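Local structure of glycoside Hydrolase (Bacteroides uniformis, 5T99) at residues N31-I41 and D52-W63. The protein probably hydrolyses galactose-containing glycans from agarose metabolism as a family 2 glycoside hydrolase, and binds the inhibitor galacto-isofagomine. Sequence-based numbering, arbitrary orientation. Where two conformers were deposited one is given.
Sequences NENWRFFKGEI and DSWRKLNLPHDW
F37 CB sits over the centre of the W54 six-membered ring, 3.6 Å from its centroid and 14° off the normal, a CH-pi contact; S53 OG lies at the indole edge, in plane. The F37 ring, carried off with its CG anti to the backbone N (chi1 -179°), lies near parallel to the indole but is slid aside. L59 CD1 makes a second CH-pi contact over one face of W34, 3.5 Å from the five-membered ring centroid, while W34 NE1 donates a hydrogen bond to F30 O. One face of F36 takes the edge of H61, T-shaped with planes at 69°, and the opposite face has K38 N above it, offset toward the rim. The W63 ring lies near parallel to F36 but slid aside, and F36, H61 and W63 together form an aromatic cluster. The R35 guanidinium carries K56 CG over one face, and at its edge NH1 donates to W54 O (3.1 Å), within both the guanidinium and the carbonyl plane; NH1 to D52 O is weak, and the NH2 to D52 OD2 salt bridge is long (3.8 Å). Replacing W54 by alanine removes the indole under F37 CB and is likely to leave a gap there and beside R35 CB, with the F37 ring freer to turn. The backbones pair antiparallel: W34 N to L57 O (3.1 Å) and F36 N to R55 O (3.0 Å) define hydrogen-bonded pairs around the non-hydrogen-bonded R35-K56. Beyond the pairing, N33 N donates an almost straight hydrogen bond to N58 OD1. Strand 55-57 is one edge strand of a six-stranded antiparallel sheet in the family 2 sugar binding domain; strand 34-38 lies next, bonded through R35 and F37 to strand 86-93, whose W87 and R89 touch W54.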
loop_
_atom_site.group_PDB
_atom_site.type_symbol
_atom_site.label_atom_id
_atom_site.label_comp_id
_atom_site.label_asym_id
_atom_site.label_seq_id
_atom_site.Cartn_x
_atom_site.Cartn_y
_atom_site.Cartn_z
ATOM N N ASN A 31 19.403 -0.638 10.449
ATOM C CA ASN A 31 19.473 -0.739 8.988
ATOM C C ASN A 31 20.841 -0.423 8.388
ATOM O O ASN A 31 21.112 -0.794 7.244
ATOM C CB ASN A 31 18.472 0.235 8.346
ATOM C CG ASN A 31 17.034 -0.226 8.455
ATOM O OD1 ASN A 31 16.743 -1.352 8.843
ATOM N ND2 ASN A 31 16.122 0.649 8.093
ATOM N N GLU A 32 21.682 0.289 9.127
ATOM C CA GLU A 32 22.889 0.849 8.546
ATOM C C GLU A 32 24.016 -0.177 8.565
ATOM O O GLU A 32 24.112 -0.998 9.485
ATOM C CB GLU A 32 23.313 2.136 9.278
ATOM C CG GLU A 32 22.432 3.355 8.993
ATOM C CD GLU A 32 21.021 3.229 9.563
ATOM O OE1 GLU A 32 20.055 3.449 8.797
ATOM O OE2 GLU A 32 20.876 2.890 10.768
ATOM N N ASN A 33 24.848 -0.122 7.525
ATOM C CA ASN A 33 26.142 -0.817 7.454
ATOM C C ASN A 33 26.045 -2.343 7.410
ATOM O O ASN A 33 26.553 -3.028 8.290
ATOM C CB ASN A 33 27.084 -0.351 8.582
ATOM C CG ASN A 33 27.311 1.155 8.571
ATOM O OD1 ASN A 33 27.659 1.734 7.548
ATOM N ND2 ASN A 33 27.111 1.789 9.713
ATOM N N TRP A 34 25.397 -2.850 6.366
ATOM C CA TRP A 34 25.376 -4.274 6.076
ATOM C C TRP A 34 26.266 -4.607 4.881
ATOM O O TRP A 34 26.643 -3.728 4.096
ATOM C CB TRP A 34 23.948 -4.760 5.780
ATOM C CG TRP A 34 23.032 -4.761 6.956
ATOM C CD1 TRP A 34 22.449 -3.674 7.538
ATOM C CD2 TRP A 34 22.555 -5.906 7.676
ATOM N NE1 TRP A 34 21.649 -4.067 8.588
ATOM C CE2 TRP A 34 21.699 -5.431 8.699
ATOM C CE3 TRP A 34 22.783 -7.283 7.571
ATOM C CZ2 TRP A 34 21.064 -6.285 9.601
ATOM C CZ3 TRP A 34 22.154 -8.133 8.476
ATOM C CH2 TRP A 34 21.302 -7.628 9.478
ATOM N N ARG A 35 26.576 -5.898 4.764
ATOM C CA ARG A 35 27.195 -6.493 3.577
ATOM C C ARG A 35 26.175 -7.402 2.889
ATOM O O ARG A 35 25.458 -8.157 3.576
ATOM C CB ARG A 35 28.404 -7.325 3.984
ATOM C CG ARG A 35 29.468 -6.546 4.743
ATOM C CD ARG A 35 30.179 -5.579 3.822
ATOM N NE ARG A 35 31.407 -5.102 4.448
ATOM C CZ ARG A 35 32.546 -4.789 3.819
ATOM N NH1 ARG A 35 32.684 -4.905 2.492
ATOM N NH2 ARG A 35 33.578 -4.354 4.544
ATOM N N PHE A 36 26.110 -7.326 1.555
ATOM C CA PHE A 36 25.197 -8.146 0.738
ATOM C C PHE A 36 25.950 -8.916 -0.355
ATOM O O PHE A 36 26.904 -8.408 -0.952
ATOM C CB PHE A 36 24.101 -7.273 0.100
ATOM C CG PHE A 36 23.228 -8.001 -0.909
ATOM C CD1 PHE A 36 22.339 -9.000 -0.497
ATOM C CD2 PHE A 36 23.287 -7.684 -2.268
ATOM C CE1 PHE A 36 21.535 -9.666 -1.412
ATOM C CE2 PHE A 36 22.485 -8.349 -3.190
ATOM C CZ PHE A 36 21.606 -9.339 -2.759
ATOM N N PHE A 37 25.495 -10.141 -0.601
ATOM C CA PHE A 37 25.980 -10.967 -1.694
ATOM C C PHE A 37 24.817 -11.764 -2.292
ATOM O O PHE A 37 24.190 -12.561 -1.592
ATOM C CB PHE A 37 27.082 -11.917 -1.198
ATOM C CG PHE A 37 27.656 -12.791 -2.276
ATOM C CD1 PHE A 37 27.209 -14.102 -2.445
ATOM C CD2 PHE A 37 28.634 -12.295 -3.147
ATOM C CE1 PHE A 37 27.734 -14.907 -3.452
ATOM C CE2 PHE A 37 29.163 -13.097 -4.152
ATOM C CZ PHE A 37 28.717 -14.405 -4.303
ATOM N N LYS A 38 24.539 -11.530 -3.578
ATOM C CA LYS A 38 23.558 -12.305 -4.339
ATOM C C LYS A 38 24.194 -13.601 -4.844
ATOM O O LYS A 38 25.091 -13.550 -5.666
ATOM C CB LYS A 38 23.051 -11.487 -5.527
ATOM C CG LYS A 38 21.962 -12.170 -6.339
ATOM C CD LYS A 38 21.473 -11.279 -7.466
ATOM C CE LYS A 38 20.404 -11.988 -8.288
ATOM N NZ LYS A 38 20.152 -11.297 -9.582
ATOM N N GLY A 39 23.724 -14.748 -4.354
ATOM C CA GLY A 39 24.207 -16.074 -4.783
ATOM C C GLY A 39 24.590 -16.970 -3.612
ATOM O O GLY A 39 24.790 -16.488 -2.489
ATOM N N GLU A 40 24.676 -18.278 -3.852
ATOM C CA GLU A 40 25.053 -19.219 -2.796
ATOM C C GLU A 40 26.560 -19.174 -2.586
ATOM O O GLU A 40 27.328 -19.007 -3.534
ATOM C CB GLU A 40 24.599 -20.649 -3.115
ATOM C CG GLU A 40 24.870 -21.666 -2.004
ATOM C CD GLU A 40 24.165 -21.347 -0.688
ATOM O OE1 GLU A 40 24.636 -20.461 0.059
ATOM O OE2 GLU A 40 23.148 -22.007 -0.384
ATOM N N ILE A 41 26.957 -19.296 -1.325
ATOM C CA ILE A 41 28.368 -19.366 -0.922
ATOM C C ILE A 41 28.440 -20.116 0.411
ATOM O O ILE A 41 27.606 -19.900 1.298
ATOM C CB ILE A 41 29.046 -17.969 -0.863
ATOM C CG1 ILE A 41 30.489 -18.076 -0.337
ATOM C CG2 ILE A 41 28.240 -16.984 -0.021
ATOM C CD1 ILE A 41 31.398 -16.937 -0.763
ATOM N N ASP A 52 34.775 -9.102 2.968
ATOM C CA ASP A 52 35.365 -7.805 2.601
ATOM C C ASP A 52 35.106 -7.411 1.133
ATOM O O ASP A 52 35.078 -6.226 0.805
ATOM C CB ASP A 52 36.867 -7.796 2.910
ATOM C CG ASP A 52 37.445 -6.389 2.970
ATOM O OD1 ASP A 52 38.282 -6.054 2.101
ATOM O OD2 ASP A 52 37.053 -5.619 3.879
ATOM N N SER A 53 34.912 -8.393 0.257
ATOM C CA SER A 53 34.569 -8.125 -1.150
ATOM C C SER A 53 33.083 -7.800 -1.360
ATOM O O SER A 53 32.718 -7.261 -2.403
ATOM C CB SER A 53 34.942 -9.327 -2.025
ATOM O OG SER A 53 34.222 -10.488 -1.620
ATOM N N TRP A 54 32.238 -8.154 -0.383
ATOM C CA TRP A 54 30.779 -8.006 -0.490
ATOM C C TRP A 54 30.375 -6.536 -0.594
ATOM O O TRP A 54 30.965 -5.666 0.052
ATOM C CB TRP A 54 30.064 -8.640 0.720
ATOM C CG TRP A 54 30.086 -10.150 0.783
ATOM C CD1 TRP A 54 30.978 -10.990 0.188
ATOM C CD2 TRP A 54 29.181 -10.986 1.517
ATOM N NE1 TRP A 54 30.673 -12.295 0.486
ATOM C CE2 TRP A 54 29.573 -12.323 1.295
ATOM C CE3 TRP A 54 28.061 -10.734 2.327
ATOM C CZ2 TRP A 54 28.894 -13.411 1.860
ATOM C CZ3 TRP A 54 27.382 -11.818 2.895
ATOM C CH2 TRP A 54 27.803 -13.139 2.657
ATOM N N ARG A 55 29.368 -6.273 -1.415
ATOM C CA ARG A 55 28.817 -4.931 -1.598
ATOM C C ARG A 55 28.347 -4.338 -0.262
ATOM O O ARG A 55 27.906 -5.066 0.625
ATOM C CB ARG A 55 27.663 -5.023 -2.582
ATOM C CG ARG A 55 26.902 -3.745 -2.861
ATOM C CD ARG A 55 25.777 -4.076 -3.828
ATOM N NE ARG A 55 24.632 -3.185 -3.702
ATOM C CZ ARG A 55 23.466 -3.368 -4.328
ATOM N NH1 ARG A 55 23.276 -4.421 -5.136
ATOM N NH2 ARG A 55 22.476 -2.500 -4.140
ATOM N N LYS A 56 28.471 -3.023 -0.118
ATOM C CA LYS A 56 28.050 -2.324 1.101
ATOM C C LYS A 56 26.785 -1.512 0.842
ATOM O O LYS A 56 26.715 -0.734 -0.117
ATOM C CB LYS A 56 29.173 -1.424 1.620
ATOM C CG LYS A 56 30.207 -2.192 2.426
ATOM C CD LYS A 56 31.398 -1.337 2.807
ATOM C CE LYS A 56 32.329 -1.127 1.621
ATOM N NZ LYS A 56 33.585 -0.457 2.051
ATOM N N LEU A 57 25.796 -1.696 1.713
ATOM C CA LEU A 57 24.497 -1.049 1.567
ATOM C C LEU A 57 23.768 -0.914 2.899
ATOM O O LEU A 57 24.095 -1.603 3.876
ATOM C CB LEU A 57 23.630 -1.780 0.524
ATOM C CG LEU A 57 23.099 -3.215 0.726
ATOM C CD1 LEU A 57 24.065 -4.112 1.484
ATOM C CD2 LEU A 57 21.749 -3.263 1.419
ATOM N N ASN A 58 22.801 0.007 2.926
ATOM C CA ASN A 58 21.849 0.143 4.033
ATOM C C ASN A 58 20.493 -0.466 3.646
ATOM O O ASN A 58 20.055 -0.357 2.506
ATOM C CB ASN A 58 21.654 1.612 4.419
ATOM C CG ASN A 58 22.939 2.285 4.871
ATOM O OD1 ASN A 58 23.914 1.633 5.275
ATOM N ND2 ASN A 58 22.945 3.611 4.813
ATOM N N LEU A 59 19.846 -1.097 4.624
ATOM C CA LEU A 59 18.505 -1.656 4.462
ATOM C C LEU A 59 17.513 -0.500 4.637
ATOM O O LEU A 59 17.895 0.530 5.192
ATOM C CB LEU A 59 18.261 -2.748 5.516
ATOM C CG LEU A 59 19.303 -3.865 5.601
ATOM C CD1 LEU A 59 18.944 -4.834 6.709
ATOM C CD2 LEU A 59 19.429 -4.587 4.269
ATOM N N PRO A 60 16.264 -0.632 4.183
ATOM C CA PRO A 60 15.730 -1.818 3.483
ATOM C C PRO A 60 16.230 -1.950 2.047
ATOM O O PRO A 60 16.650 -0.964 1.449
ATOM C CB PRO A 60 14.219 -1.577 3.504
ATOM C CG PRO A 60 14.070 -0.091 3.554
ATOM C CD PRO A 60 15.324 0.500 4.142
ATOM N N HIS A 61 16.162 -3.167 1.515
ATOM C CA HIS A 61 16.790 -3.518 0.230
ATOM C C HIS A 61 16.003 -4.604 -0.523
ATOM O O HIS A 61 15.727 -5.684 0.021
ATOM C CB HIS A 61 18.231 -3.992 0.499
ATOM C CG HIS A 61 18.956 -4.510 -0.709
ATOM N ND1 HIS A 61 19.219 -3.731 -1.817
ATOM C CD2 HIS A 61 19.518 -5.714 -0.958
ATOM C CE1 HIS A 61 19.889 -4.444 -2.704
ATOM N NE2 HIS A 61 20.077 -5.654 -2.208
ATOM N N ASP A 62 15.651 -4.293 -1.767
ATOM C CA ASP A 62 15.082 -5.243 -2.721
ATOM C C ASP A 62 16.150 -5.466 -3.788
ATOM O O ASP A 62 16.391 -4.573 -4.603
ATOM C CB ASP A 62 13.822 -4.616 -3.335
ATOM C CG ASP A 62 13.096 -5.524 -4.334
ATOM O OD1 ASP A 62 13.397 -6.747 -4.426
ATOM O OD2 ASP A 62 12.190 -4.974 -5.017
ATOM N N TRP A 63 16.819 -6.622 -3.785
ATOM C CA TRP A 63 17.805 -6.903 -4.846
ATOM C C TRP A 63 17.160 -7.204 -6.207
ATOM O O TRP A 63 17.815 -7.050 -7.226
ATOM C CB TRP A 63 18.808 -7.999 -4.446
ATOM C CG TRP A 63 18.395 -9.430 -4.711
ATOM C CD1 TRP A 63 18.196 -10.026 -5.931
ATOM C CD2 TRP A 63 18.167 -10.447 -3.731
ATOM N NE1 TRP A 63 17.852 -11.338 -5.760
ATOM C CE2 TRP A 63 17.828 -11.629 -4.424
ATOM C CE3 TRP A 63 18.217 -10.474 -2.333
ATOM C CZ2 TRP A 63 17.541 -12.829 -3.769
ATOM C CZ3 TRP A 63 17.935 -11.668 -1.676
ATOM C CH2 TRP A 63 17.607 -12.832 -2.398
#